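Local coordinates for protein riboflavin kinase, putative (Trypanosoma brucei, PDB 3BNW) that probably phosphorylates riboflavin with ATP to give FMN, the first step from vitamin B2 to the flavin cofactors, and was crystallised in the apo form, at residues P17-G22 and V115-V120; V59-G64 and D149-P154; A83-F88 and E100-H105; G122-M127 and K141-F146. All blocks are in the same frame, centred on the assembly; numbering follows the deposited sequence.

Contact 1 of 4, residues P17-G22 and V115-V120; sequences PFFLRG and VVKIIV
F18 and V120 meet as side chains that lie alongside one another and point the same way from the sheet. V120 CB stands over one face of the F18 ring, 3.9 Å from its centroid, a CH-pi contact, while V120 CG2 comes within 3.4 Å of F18 CZ at the far end of the ring. The ring folds back over the neighbouring strand because F18 CG sits between the backbone N and the carbonyl carbon (chi1 66°). On the same sheet face L20 CB touches I118 CG1 at 3.9 Å. The other face carries F19, R21, K117 and I119: I119 CG1 reaches the edge of the F19 ring, 3.8 Å from F19 CD2, and the R21 and K117 chains run side by side, CG against CG. Their charged ends diverge to partners elsewhere, R21 NH2 to the carbonyl of T171 and K117 NZ to that of F165. Behind these contacts lies a regular antiparallel ladder in which F18, L20 and G22 form hydrogen-bonded pairs with V120, I118 and V116. I118 N gives L20 O a nearly straight bond of 2.9 Å at 168°, and V116 N reaches G22 O at 2.8 Å; the bond from F18 N to V120 O, at the P17 end, is weak. Helix 46-52 packs on the F18 and L20 side, where F18 also stacks on F175. Strand 174-177 borders 18-22 along its other edge, and strand 58-69 flanks 115-120, making both segments interior strands of the barrel-like sheet.

Contact 2 of 4, residues V59-G64 and D149-P154; sequences VVYGWG and DMLQKP
G62 and L151 mark the nearest approach of the two backbones, with CA atoms 7.2 Å apart, where the last turn of a helix comes up to an extended strand and mostly side chains bridge the gap. L151 is the wedge. Its CD2 methyl lies over one face of the W63 indole, offset toward the rim, and comes to 3.4 Å from W63 NE1 and 3.7 Å from W63 CE2. Its other branch turns to the strand itself, L151 CD1 resting 3.5 Å from the carbonyl oxygen G62 O. The indole and the leucine chain run antiparallel alongside each other, L151 CB reaching W63 CZ2. On the other side of L151 CD2 stands the edge of the Y61 ring. This ring extends across to M150, whose CB is 3.8 Å from Y61 CE1. The methionine chain is bent at both chi2 and chi3, which curls its methyl back until M150 CE lies 3.6 Å from Y61 OH. Both aromatic polar atoms are held by residues beyond the contact: Y61 OH bonds to Q11 OE1, and W63 NE1 to the carbonyl of L156 in the short helix 154-157. The buried arrangement, alternate strand side chains closing over the end of an amphipathic helix, is the helix-on-sheet packing by which the flavokinase fold seats its long helix 133-151 against the outside of its barrel-like sheet.

Contact 3 of 4, residues A83-F88 and E100-H105; sequences AASIGF and EPYFLH
A83 with Y102 and S85 with E100, as hydrogen-bonded antiparallel pairs, make the backbone the close-fitting part of this hairpin. Y102 N reaches A83 O at 2.7 Å, whereas the return bond from A83 N is longer, 3.2 Å to Y102 O, its donor well above the carbonyl plane. Between them the non-hydrogen-bonded pair A84 and P101 closes to 4.1 Å between CA atoms, and A84 CB touches P101 CA at 3.7 Å. A84 also packs on V60 of the next strand. The opposite face, with S85, E100 and Y102, is only partly buried. There the phenol leans across the pair of strands, and S85 OG lies 2.7 Å from Y102 OH, near the plane of the ring. The E100 chain, extended beyond CG, brings its carboxylate up to the ring edge: Y102 OH donates to E100 OE2 at 2.5 Å, on the anti side of that oxygen. The tyrosine oxygen thus joins a carboxylate of its own strand to a serine of the partner strand. Such a polar chain would hold the phenol oxygen in place, and the short bond is consistent with a charged E100 polarising the phenol.

Contact 4 of 4, residues G122-M127 and K141-F146; sequences GEIRSM and KSDVQF
D143 OD2 is gripped by two nitrogens of R125, NE at 3.0 Å and NH2 at 3.1 Å, and D143 OD1 takes a further bond from the same R125 NE, also 3.0 Å long. The guanidinium therefore meets the carboxylate side-on, using its NE and one NH2 edge. The two planes are only 12° apart, and all three bonds arrive on the syn sides of the oxygens, though moderately bent. A chi1 of 59° tucks the first bend of R125 over its own main chain, and the extended run to NE then carries the head across to the helix. Its NH1 turns back to give M127 O a weak bond. Next to the salt bridge, I124 points at the helix: its CG2 comes within 3.3 Å of D143 OD1, its CD1 rests by D143 CB, and its CG1 meets the edge of the F146 ring, 3.8 Å from F146 CD2. One turn along the helix from D143, F146 also stacks on H8, a residue of the purification tag, so this part of the packing is not native. The strand and helix run nearly antiparallel, with axes 9.7 Å apart. The side-on salt bridge holds the guanidinium nearly coplanar with the carboxylate, next to the apolar I124-F146 contact; the facing guanidinium probably stabilises the carboxylate of the buried D143 as an anion, offsetting the cost of burial.

From the N terminus, contact 1 opens first, and its return at 115-120 closes a long loop that brings the first strand beside the strand 115-126. Contact 2 opens within that loop at 59-64 but closes beyond it, at 149-154, so the two cross. Contact 3 opens and closes between them, a hairpin enclosed by both. Contact 4 follows in series and lies within the span of contact 2, pinning helix 133-151 to the same strand that contact 1 uses. Backbone neighbours unite the set: I119 N with W63 O, V60 N with A84 O, and V59 O with I124 N probably hydrogen-bond. Contacts 1 and 3 thus build the sheet, and contacts 2 and 4 fasten the helix to it.

Contact 1 of 4, residues P17-G22 and V115-V120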
loop_
_atom_site.group_PDB
_atom_site.type_symbol
_atom_site.label_atom_id
_atom_site.label_comp_id
_atom_site.label_asym_id
_atom_site.label_seq_id
_atom_site.Cartn_x
_atom_site.Cartn_y
_atom_site.Cartn_z
ATOM N N PRO A 17 4.301 -10.482 6.503
ATOM C CA PRO A 17 3.489 -9.990 5.394
ATOM C C PRO A 17 2.008 -10.218 5.648
ATOM O O PRO A 17 1.640 -11.103 6.418
ATOM C CB PRO A 17 3.957 -10.834 4.196
ATOM C CG PRO A 17 5.181 -11.512 4.629
ATOM C CD PRO A 17 5.050 -11.685 6.107
ATOM N N PHE A 18 1.169 -9.421 5.000
ATOM C CA PHE A 18 -0.266 -9.517 5.189
ATOM C C PHE A 18 -1.026 -9.041 3.966
ATOM O O PHE A 18 -0.443 -8.561 2.996
ATOM C CB PHE A 18 -0.702 -8.723 6.427
ATOM C CG PHE A 18 -0.497 -7.234 6.305
ATOM C CD1 PHE A 18 -1.468 -6.432 5.716
ATOM C CD2 PHE A 18 0.656 -6.638 6.790
ATOM C CE1 PHE A 18 -1.288 -5.065 5.597
ATOM C CE2 PHE A 18 0.843 -5.271 6.681
ATOM C CZ PHE A 18 -0.132 -4.481 6.082
ATOM N N PHE A 19 -2.344 -9.196 4.037
ATOM C CA PHE A 19 -3.267 -8.778 2.995
ATOM C C PHE A 19 -4.231 -7.761 3.598
ATOM O O PHE A 19 -4.617 -7.883 4.761
ATOM C CB PHE A 19 -4.026 -10.003 2.474
ATOM C CG PHE A 19 -5.125 -9.678 1.499
ATOM C CD1 PHE A 19 -6.455 -9.690 1.903
ATOM C CD2 PHE A 19 -4.831 -9.373 0.176
ATOM C CE1 PHE A 19 -7.474 -9.397 1.006
ATOM C CE2 PHE A 19 -5.838 -9.080 -0.727
ATOM C CZ PHE A 19 -7.164 -9.090 -0.311
ATOM N N LEU A 20 -4.608 -6.758 2.812
ATOM C CA LEU A 20 -5.527 -5.726 3.280
ATOM C C LEU A 20 -6.464 -5.326 2.160
ATOM O O LEU A 20 -6.019 -5.042 1.046
ATOM C CB LEU A 20 -4.747 -4.509 3.793
ATOM C CG LEU A 20 -5.529 -3.340 4.412
ATOM C CD1 LEU A 20 -6.498 -3.801 5.494
ATOM C CD2 LEU A 20 -4.560 -2.289 4.980
ATOM N N ARG A 21 -7.761 -5.325 2.451
ATOM C CA ARG A 21 -8.778 -4.921 1.477
ATOM C C ARG A 21 -9.638 -3.828 2.096
ATOM O O ARG A 21 -10.104 -3.973 3.226
ATOM C CB ARG A 21 -9.657 -6.116 1.077
ATOM C CG ARG A 21 -10.793 -5.761 0.103
ATOM C CD ARG A 21 -11.611 -6.985 -0.316
ATOM N NE ARG A 21 -12.186 -7.699 0.832
ATOM C CZ ARG A 21 -11.850 -8.927 1.231
ATOM N NH1 ARG A 21 -10.936 -9.639 0.579
ATOM N NH2 ARG A 21 -12.445 -9.458 2.292
ATOM N N GLY A 22 -9.843 -2.742 1.357
ATOM C CA GLY A 22 -10.660 -1.630 1.836
ATOM C C GLY A 22 -10.931 -0.609 0.749
ATOM O O GLY A 22 -10.275 -0.618 -0.288
ATOM N N VAL A 115 -12.503 -0.188 -4.495
ATOM C CA VAL A 115 -11.924 -1.151 -3.573
ATOM C C VAL A 115 -10.460 -1.366 -3.949
ATOM O O VAL A 115 -10.128 -1.653 -5.094
ATOM C CB VAL A 115 -12.687 -2.499 -3.574
ATOM C CG1 VAL A 115 -12.058 -3.467 -2.575
ATOM C CG2 VAL A 115 -14.159 -2.279 -3.244
ATOM N N VAL A 116 -9.584 -1.198 -2.975
ATOM C CA VAL A 116 -8.175 -1.467 -3.181
ATOM C C VAL A 116 -7.801 -2.699 -2.371
ATOM O O VAL A 116 -8.222 -2.857 -1.225
ATOM C CB VAL A 116 -7.281 -0.260 -2.791
ATOM C CG1 VAL A 116 -7.503 0.140 -1.345
ATOM C CG2 VAL A 116 -5.819 -0.592 -3.025
ATOM N N LYS A 117 -7.025 -3.579 -2.989
ATOM C CA LYS A 117 -6.523 -4.761 -2.329
ATOM C C LYS A 117 -5.014 -4.687 -2.391
ATOM O O LYS A 117 -4.465 -4.427 -3.455
ATOM C CB LYS A 117 -7.027 -6.015 -3.049
ATOM C CG LYS A 117 -8.541 -6.151 -3.082
ATOM C CD LYS A 117 -8.978 -7.317 -3.957
ATOM C CE LYS A 117 -10.447 -7.198 -4.369
ATOM N NZ LYS A 117 -10.864 -8.285 -5.297
ATOM N N ILE A 118 -4.342 -4.887 -1.261
ATOM C CA ILE A 118 -2.878 -4.879 -1.248
ATOM C C ILE A 118 -2.308 -6.068 -0.482
ATOM O O ILE A 118 -2.889 -6.519 0.504
ATOM C CB ILE A 118 -2.286 -3.543 -0.689
ATOM C CG1 ILE A 118 -2.783 -3.255 0.728
ATOM C CG2 ILE A 118 -2.638 -2.369 -1.606
ATOM C CD1 ILE A 118 -1.976 -2.186 1.454
ATOM N N ILE A 119 -1.188 -6.588 -0.980
ATOM C CA ILE A 119 -0.352 -7.526 -0.241
ATOM C C ILE A 119 0.937 -6.775 0.139
ATOM O O ILE A 119 1.674 -6.328 -0.740
ATOM C CB ILE A 119 -0.039 -8.789 -1.078
ATOM C CG1 ILE A 119 -1.335 -9.567 -1.350
ATOM C CG2 ILE A 119 0.969 -9.688 -0.357
ATOM C CD1 ILE A 119 -1.163 -10.866 -2.127
ATOM N N VAL A 120 1.176 -6.608 1.441
ATOM C CA VAL A 120 2.362 -5.900 1.937
ATOM C C VAL A 120 3.467 -6.908 2.210
ATOM O O VAL A 120 3.327 -7.743 3.087
ATOM C CB VAL A 120 2.067 -5.101 3.236
ATOM C CG1 VAL A 120 3.349 -4.585 3.846
ATOM C CG2 VAL A 120 1.130 -3.948 2.962
#

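Contact 2 of 4, residues V59-G64 and D149-P154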
loop_
_atom_site.group_PDB
_atom_site.type_symbol
_atom_site.label_atom_id
_atom_site.label_comp_id
_atom_site.label_asym_id
_atom_site.label_seq_id
_atom_site.Cartn_x
_atom_site.Cartn_y
_atom_site.Cartn_z
ATOM N N VAL A 59 7.095 3.021 6.145
ATOM C CA VAL A 59 6.774 2.986 4.720
ATOM C C VAL A 59 6.995 1.550 4.248
ATOM O O VAL A 59 8.087 0.993 4.424
ATOM C CB VAL A 59 7.676 3.909 3.882
ATOM C CG1 VAL A 59 7.308 3.800 2.402
ATOM C CG2 VAL A 59 7.576 5.348 4.368
ATOM N N VAL A 60 5.958 0.953 3.663
ATOM C CA VAL A 60 5.998 -0.451 3.250
ATOM C C VAL A 60 5.774 -0.565 1.751
ATOM O O VAL A 60 5.439 0.414 1.102
ATOM C CB VAL A 60 4.941 -1.309 4.000
ATOM C CG1 VAL A 60 5.205 -1.274 5.500
ATOM C CG2 VAL A 60 3.524 -0.851 3.674
ATOM N N TYR A 61 5.960 -1.772 1.221
ATOM C CA TYR A 61 5.840 -2.022 -0.205
ATOM C C TYR A 61 5.214 -3.381 -0.495
ATOM O O TYR A 61 5.155 -4.251 0.373
ATOM C CB TYR A 61 7.220 -1.920 -0.863
ATOM C CG TYR A 61 8.208 -2.987 -0.438
ATOM C CD1 TYR A 61 8.307 -4.188 -1.138
ATOM C CD2 TYR A 61 9.044 -2.799 0.652
ATOM C CE1 TYR A 61 9.206 -5.173 -0.758
ATOM C CE2 TYR A 61 9.951 -3.777 1.035
ATOM C CZ TYR A 61 10.026 -4.965 0.326
ATOM O OH TYR A 61 10.922 -5.948 0.697
ATOM N N GLY A 62 4.753 -3.559 -1.730
ATOM C CA GLY A 62 4.184 -4.834 -2.161
ATOM C C GLY A 62 3.397 -4.710 -3.448
ATOM O O GLY A 62 3.646 -3.815 -4.247
ATOM N N TRP A 63 2.437 -5.612 -3.636
ATOM C CA TRP A 63 1.584 -5.623 -4.823
ATOM C C TRP A 63 0.180 -5.187 -4.460
ATOM O O TRP A 63 -0.313 -5.526 -3.391
ATOM C CB TRP A 63 1.513 -7.027 -5.417
ATOM C CG TRP A 63 2.808 -7.526 -5.936
ATOM C CD1 TRP A 63 3.639 -8.411 -5.330
ATOM C CD2 TRP A 63 3.424 -7.176 -7.179
ATOM N NE1 TRP A 63 4.738 -8.635 -6.115
ATOM C CE2 TRP A 63 4.634 -7.887 -7.256
ATOM C CE3 TRP A 63 3.069 -6.328 -8.235
ATOM C CZ2 TRP A 63 5.501 -7.783 -8.347
ATOM C CZ3 TRP A 63 3.931 -6.222 -9.321
ATOM C CH2 TRP A 63 5.134 -6.950 -9.367
ATOM N N GLY A 64 -0.466 -4.447 -5.354
ATOM C CA GLY A 64 -1.841 -4.011 -5.132
ATOM C C GLY A 64 -2.678 -4.023 -6.389
ATOM O O GLY A 64 -2.151 -4.071 -7.498
ATOM N N ASP A 149 13.099 -2.780 -7.290
ATOM C CA ASP A 149 14.205 -3.743 -7.266
ATOM C C ASP A 149 13.856 -4.986 -6.448
ATOM O O ASP A 149 14.227 -6.104 -6.820
ATOM C CB ASP A 149 15.488 -3.093 -6.724
ATOM C CG ASP A 149 16.100 -2.085 -7.699
ATOM O OD1 ASP A 149 15.646 -2.006 -8.864
ATOM O OD2 ASP A 149 17.042 -1.370 -7.300
ATOM N N MET A 150 13.138 -4.787 -5.345
ATOM C CA MET A 150 12.728 -5.892 -4.476
ATOM C C MET A 150 11.691 -6.786 -5.151
ATOM O O MET A 150 11.771 -8.007 -5.063
ATOM C CB MET A 150 12.157 -5.361 -3.155
ATOM C CG MET A 150 13.168 -4.658 -2.249
ATOM S SD MET A 150 14.607 -5.644 -1.806
ATOM C CE MET A 150 13.809 -7.096 -1.140
ATOM N N LEU A 151 10.727 -6.171 -5.830
ATOM C CA LEU A 151 9.625 -6.912 -6.452
ATOM C C LEU A 151 10.042 -7.665 -7.720
ATOM O O LEU A 151 9.291 -8.515 -8.205
ATOM C CB LEU A 151 8.440 -5.980 -6.743
ATOM C CG LEU A 151 7.694 -5.434 -5.514
ATOM C CD1 LEU A 151 6.707 -4.359 -5.931
ATOM C CD2 LEU A 151 6.978 -6.534 -4.739
ATOM N N GLN A 152 11.226 -7.361 -8.253
ATOM C CA GLN A 152 11.780 -8.132 -9.371
ATOM C C GLN A 152 12.323 -9.487 -8.907
ATOM O O GLN A 152 12.524 -10.390 -9.724
ATOM C CB GLN A 152 12.881 -7.346 -10.096
ATOM C CG GLN A 152 12.390 -6.108 -10.851
ATOM C CD GLN A 152 11.714 -6.436 -12.174
ATOM O OE1 GLN A 152 10.864 -7.322 -12.247
ATOM N NE2 GLN A 152 12.083 -5.705 -13.227
ATOM N N LYS A 153 12.548 -9.630 -7.602
ATOM C CA LYS A 153 13.093 -10.866 -7.047
ATOM C C LYS A 153 12.104 -12.014 -7.272
ATOM O O LYS A 153 10.916 -11.869 -6.981
ATOM C CB LYS A 153 13.425 -10.696 -5.559
ATOM C CG LYS A 153 14.537 -9.668 -5.303
ATOM C CD LYS A 153 14.625 -9.210 -3.849
ATOM C CE LYS A 153 15.636 -10.012 -3.043
ATOM N NZ LYS A 153 15.812 -9.458 -1.662
ATOM N N PRO A 154 12.589 -13.154 -7.806
ATOM C CA PRO A 154 11.718 -14.274 -8.185
ATOM C C PRO A 154 10.716 -14.676 -7.100
ATOM O O PRO A 154 9.560 -14.972 -7.406
ATOM C CB PRO A 154 12.708 -15.416 -8.439
ATOM C CG PRO A 154 13.968 -14.749 -8.828
ATOM C CD PRO A 154 14.011 -13.454 -8.075
#

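Contact 3 of 4, residues A83-F88 and E100-H105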
loop_
_atom_site.group_PDB
_atom_site.type_symbol
_atom_site.label_atom_id
_atom_site.label_comp_id
_atom_site.label_asym_id
_atom_site.label_seq_id
_atom_site.Cartn_x
_atom_site.Cartn_y
_atom_site.Cartn_z
ATOM N N ALA A 83 4.071 1.485 -2.775
ATOM C CA ALA A 83 4.601 1.768 -1.448
ATOM C C ALA A 83 3.462 2.383 -0.651
ATOM O O ALA A 83 2.465 2.822 -1.235
ATOM C CB ALA A 83 5.773 2.713 -1.531
ATOM N N ALA A 84 3.587 2.414 0.670
ATOM C CA ALA A 84 2.509 2.935 1.513
ATOM C C ALA A 84 3.019 3.343 2.874
ATOM O O ALA A 84 3.930 2.713 3.413
ATOM C CB ALA A 84 1.405 1.885 1.670
ATOM N N SER A 85 2.411 4.384 3.436
ATOM C CA SER A 85 2.735 4.829 4.789
ATOM C C SER A 85 1.651 4.374 5.756
ATOM O O SER A 85 0.463 4.576 5.499
ATOM C CB SER A 85 2.863 6.350 4.839
ATOM O OG SER A 85 3.854 6.804 3.935
ATOM N N ILE A 86 2.068 3.755 6.863
ATOM C CA ILE A 86 1.161 3.362 7.942
ATOM C C ILE A 86 1.506 4.151 9.205
ATOM O O ILE A 86 2.551 3.916 9.821
ATOM C CB ILE A 86 1.238 1.840 8.241
ATOM C CG1 ILE A 86 0.731 1.026 7.047
ATOM C CG2 ILE A 86 0.417 1.483 9.482
ATOM C CD1 ILE A 86 1.784 0.727 6.012
ATOM N N GLY A 87 0.633 5.084 9.586
ATOM C CA GLY A 87 0.852 5.877 10.797
ATOM C C GLY A 87 -0.399 6.582 11.304
ATOM O O GLY A 87 -1.444 6.543 10.670
ATOM N N PHE A 88 -0.264 7.234 12.458
ATOM C CA PHE A 88 -1.351 7.990 13.074
ATOM C C PHE A 88 -1.590 9.314 12.341
ATOM O O PHE A 88 -0.697 9.836 11.670
ATOM C CB PHE A 88 -1.048 8.245 14.551
ATOM N N GLU A 100 -1.877 4.889 3.836
ATOM C CA GLU A 100 -1.808 5.825 2.726
ATOM C C GLU A 100 -0.972 5.210 1.609
ATOM O O GLU A 100 0.255 5.252 1.668
ATOM C CB GLU A 100 -1.194 7.140 3.210
ATOM C CG GLU A 100 -1.355 8.300 2.254
ATOM C CD GLU A 100 -0.727 9.574 2.783
ATOM O OE1 GLU A 100 -1.462 10.565 2.962
ATOM O OE2 GLU A 100 0.499 9.586 3.035
ATOM N N PRO A 101 -1.635 4.630 0.587
ATOM C CA PRO A 101 -0.908 3.903 -0.446
ATOM C C PRO A 101 -0.505 4.784 -1.632
ATOM O O PRO A 101 -1.211 5.743 -1.972
ATOM C CB PRO A 101 -1.919 2.837 -0.887
ATOM C CG PRO A 101 -3.275 3.439 -0.606
ATOM C CD PRO A 101 -3.089 4.619 0.323
ATOM N N TYR A 102 0.627 4.445 -2.247
ATOM C CA TYR A 102 1.125 5.151 -3.422
ATOM C C TYR A 102 1.439 4.140 -4.523
ATOM O O TYR A 102 2.533 3.571 -4.567
ATOM C CB TYR A 102 2.382 5.971 -3.085
ATOM C CG TYR A 102 2.391 6.587 -1.702
ATOM C CD1 TYR A 102 1.492 7.592 -1.358
ATOM C CD2 TYR A 102 3.313 6.177 -0.748
ATOM C CE1 TYR A 102 1.500 8.157 -0.092
ATOM C CE2 TYR A 102 3.332 6.741 0.518
ATOM C CZ TYR A 102 2.421 7.727 0.840
ATOM O OH TYR A 102 2.445 8.284 2.099
ATOM N N PHE A 103 0.473 3.916 -5.407
ATOM C CA PHE A 103 0.661 2.994 -6.522
ATOM C C PHE A 103 1.734 3.502 -7.474
ATOM O O PHE A 103 1.675 4.648 -7.926
ATOM C CB PHE A 103 -0.652 2.781 -7.292
ATOM C CG PHE A 103 -1.546 1.747 -6.682
ATOM C CD1 PHE A 103 -1.306 0.399 -6.901
ATOM C CD2 PHE A 103 -2.619 2.113 -5.880
ATOM C CE1 PHE A 103 -2.117 -0.572 -6.333
ATOM C CE2 PHE A 103 -3.440 1.145 -5.307
ATOM C CZ PHE A 103 -3.187 -0.202 -5.539
ATOM N N LEU A 104 2.703 2.641 -7.784
ATOM C CA LEU A 104 3.695 2.928 -8.819
ATOM C C LEU A 104 3.060 2.699 -10.190
ATOM O O LEU A 104 3.479 1.830 -10.955
ATOM C CB LEU A 104 4.946 2.062 -8.643
ATOM C CG LEU A 104 5.916 2.440 -7.518
ATOM C CD1 LEU A 104 5.202 2.792 -6.219
ATOM C CD2 LEU A 104 6.914 1.312 -7.295
ATOM N N HIS A 105 2.037 3.497 -10.481
ATOM C CA HIS A 105 1.293 3.413 -11.734
ATOM C C HIS A 105 0.528 4.715 -11.989
ATOM O O HIS A 105 0.020 5.344 -11.055
ATOM C CB HIS A 105 0.321 2.234 -11.703
ATOM C CG HIS A 105 -0.525 2.125 -12.932
ATOM N ND1 HIS A 105 -0.018 1.725 -14.148
ATOM C CD2 HIS A 105 -1.840 2.374 -13.135
ATOM C CE1 HIS A 105 -0.986 1.731 -15.048
ATOM N NE2 HIS A 105 -2.103 2.120 -14.459
#

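Contact 4 of 4, residues G122-M127 and K141-F146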
loop_
_atom_site.group_PDB
_atom_site.type_symbol
_atom_site.label_atom_id
_atom_site.label_comp_id
_atom_site.label_asym_id
_atom_site.label_seq_id
_atom_site.Cartn_x
_atom_site.Cartn_y
_atom_site.Cartn_z
ATOM N N GLY A 122 7.025 -6.103 2.518
ATOM C CA GLY A 122 8.163 -5.660 3.319
ATOM C C GLY A 122 8.183 -4.184 3.653
ATOM O O GLY A 122 7.348 -3.403 3.173
ATOM N N GLU A 123 9.182 -3.808 4.447
ATOM C CA GLU A 123 9.337 -2.443 4.934
ATOM C C GLU A 123 10.560 -1.749 4.338
ATOM O O GLU A 123 11.616 -2.360 4.175
ATOM C CB GLU A 123 9.427 -2.450 6.455
ATOM C CG GLU A 123 10.617 -3.210 7.030
ATOM C CD GLU A 123 10.441 -3.511 8.493
ATOM O OE1 GLU A 123 9.487 -2.974 9.089
ATOM O OE2 GLU A 123 11.245 -4.292 9.050
ATOM N N ILE A 124 10.405 -0.465 4.022
ATOM C CA ILE A 124 11.473 0.329 3.414
ATOM C C ILE A 124 12.248 1.093 4.489
ATOM O O ILE A 124 13.476 1.008 4.569
ATOM C CB ILE A 124 10.905 1.331 2.382
ATOM C CG1 ILE A 124 10.102 0.586 1.303
ATOM C CG2 ILE A 124 12.028 2.157 1.768
ATOM C CD1 ILE A 124 9.610 1.453 0.157
ATOM N N ARG A 125 11.510 1.819 5.323
ATOM C CA ARG A 125 12.088 2.693 6.333
ATOM C C ARG A 125 10.969 3.157 7.259
ATOM O O ARG A 125 9.795 2.889 6.997
ATOM C CB ARG A 125 12.700 3.913 5.653
ATOM C CG ARG A 125 11.671 4.701 4.853
ATOM C CD ARG A 125 12.277 5.676 3.903
ATOM N NE ARG A 125 11.239 6.406 3.168
ATOM C CZ ARG A 125 10.567 7.453 3.652
ATOM N NH1 ARG A 125 10.776 7.878 4.890
ATOM N NH2 ARG A 125 9.657 8.067 2.905
ATOM N N SER A 126 11.334 3.872 8.321
ATOM C CA SER A 126 10.354 4.611 9.116
ATOM C C SER A 126 9.925 5.859 8.351
ATOM O O SER A 126 10.643 6.339 7.477
ATOM C CB SER A 126 10.919 5.016 10.476
ATOM O OG SER A 126 12.028 5.871 10.325
ATOM N N MET A 127 8.751 6.377 8.691
ATOM C CA MET A 127 8.205 7.552 8.025
ATOM C C MET A 127 9.100 8.773 8.187
ATOM O O MET A 127 9.227 9.574 7.261
ATOM C CB MET A 127 6.794 7.847 8.535
ATOM C CG MET A 127 5.751 6.889 7.963
ATOM S SD MET A 127 4.095 7.123 8.627
ATOM C CE MET A 127 3.924 8.898 8.574
ATOM N N LYS A 141 12.054 8.848 -4.566
ATOM C CA LYS A 141 12.749 8.198 -5.686
ATOM C C LYS A 141 13.501 6.944 -5.236
ATOM O O LYS A 141 13.507 5.928 -5.935
ATOM C CB LYS A 141 13.729 9.161 -6.357
ATOM C CG LYS A 141 13.133 9.990 -7.487
ATOM C CD LYS A 141 13.896 11.313 -7.699
ATOM C CE LYS A 141 15.375 11.120 -8.066
ATOM N NZ LYS A 141 16.203 12.332 -7.755
ATOM N N SER A 142 14.138 7.024 -4.071
ATOM C CA SER A 142 14.819 5.873 -3.495
ATOM C C SER A 142 13.830 4.788 -3.052
ATOM O O SER A 142 14.126 3.607 -3.171
ATOM C CB SER A 142 15.692 6.300 -2.315
ATOM O OG SER A 142 16.708 7.187 -2.744
ATOM N N ASP A 143 12.670 5.194 -2.538
ATOM C CA ASP A 143 11.627 4.249 -2.151
ATOM C C ASP A 143 11.052 3.549 -3.376
ATOM O O ASP A 143 10.884 2.333 -3.378
ATOM C CB ASP A 143 10.477 4.955 -1.425
ATOM C CG ASP A 143 10.890 5.572 -0.107
ATOM O OD1 ASP A 143 11.905 5.153 0.499
ATOM O OD2 ASP A 143 10.168 6.491 0.328
ATOM N N VAL A 144 10.742 4.338 -4.404
ATOM C CA VAL A 144 10.163 3.825 -5.642
ATOM C C VAL A 144 11.080 2.794 -6.305
ATOM O O VAL A 144 10.627 1.723 -6.699
ATOM C CB VAL A 144 9.861 4.973 -6.639
ATOM C CG1 VAL A 144 9.391 4.424 -7.983
ATOM C CG2 VAL A 144 8.817 5.917 -6.064
ATOM N N GLN A 145 12.369 3.110 -6.403
ATOM C CA GLN A 145 13.329 2.219 -7.063
ATOM C C GLN A 145 13.592 0.962 -6.234
ATOM O O GLN A 145 13.742 -0.129 -6.784
ATOM C CB GLN A 145 14.655 2.941 -7.344
ATOM C CG GLN A 145 15.267 2.602 -8.704
ATOM C CD GLN A 145 14.668 3.432 -9.848
ATOM O OE1 GLN A 145 13.480 3.315 -10.169
ATOM N NE2 GLN A 145 15.497 4.276 -10.463
ATOM N N PHE A 146 13.658 1.128 -4.916
ATOM C CA PHE A 146 13.855 0.015 -3.995
ATOM C C PHE A 146 12.702 -0.973 -4.124
ATOM O O PHE A 146 12.915 -2.160 -4.361
ATOM C CB PHE A 146 13.947 0.534 -2.559
ATOM C CG PHE A 146 14.111 -0.545 -1.528
ATOM C CD1 PHE A 146 15.285 -1.288 -1.461
ATOM C CD2 PHE A 146 13.103 -0.811 -0.609
ATOM C CE1 PHE A 146 15.445 -2.283 -0.501
ATOM C CE2 PHE A 146 13.259 -1.805 0.353
ATOM C CZ PHE A 146 14.432 -2.539 0.405
#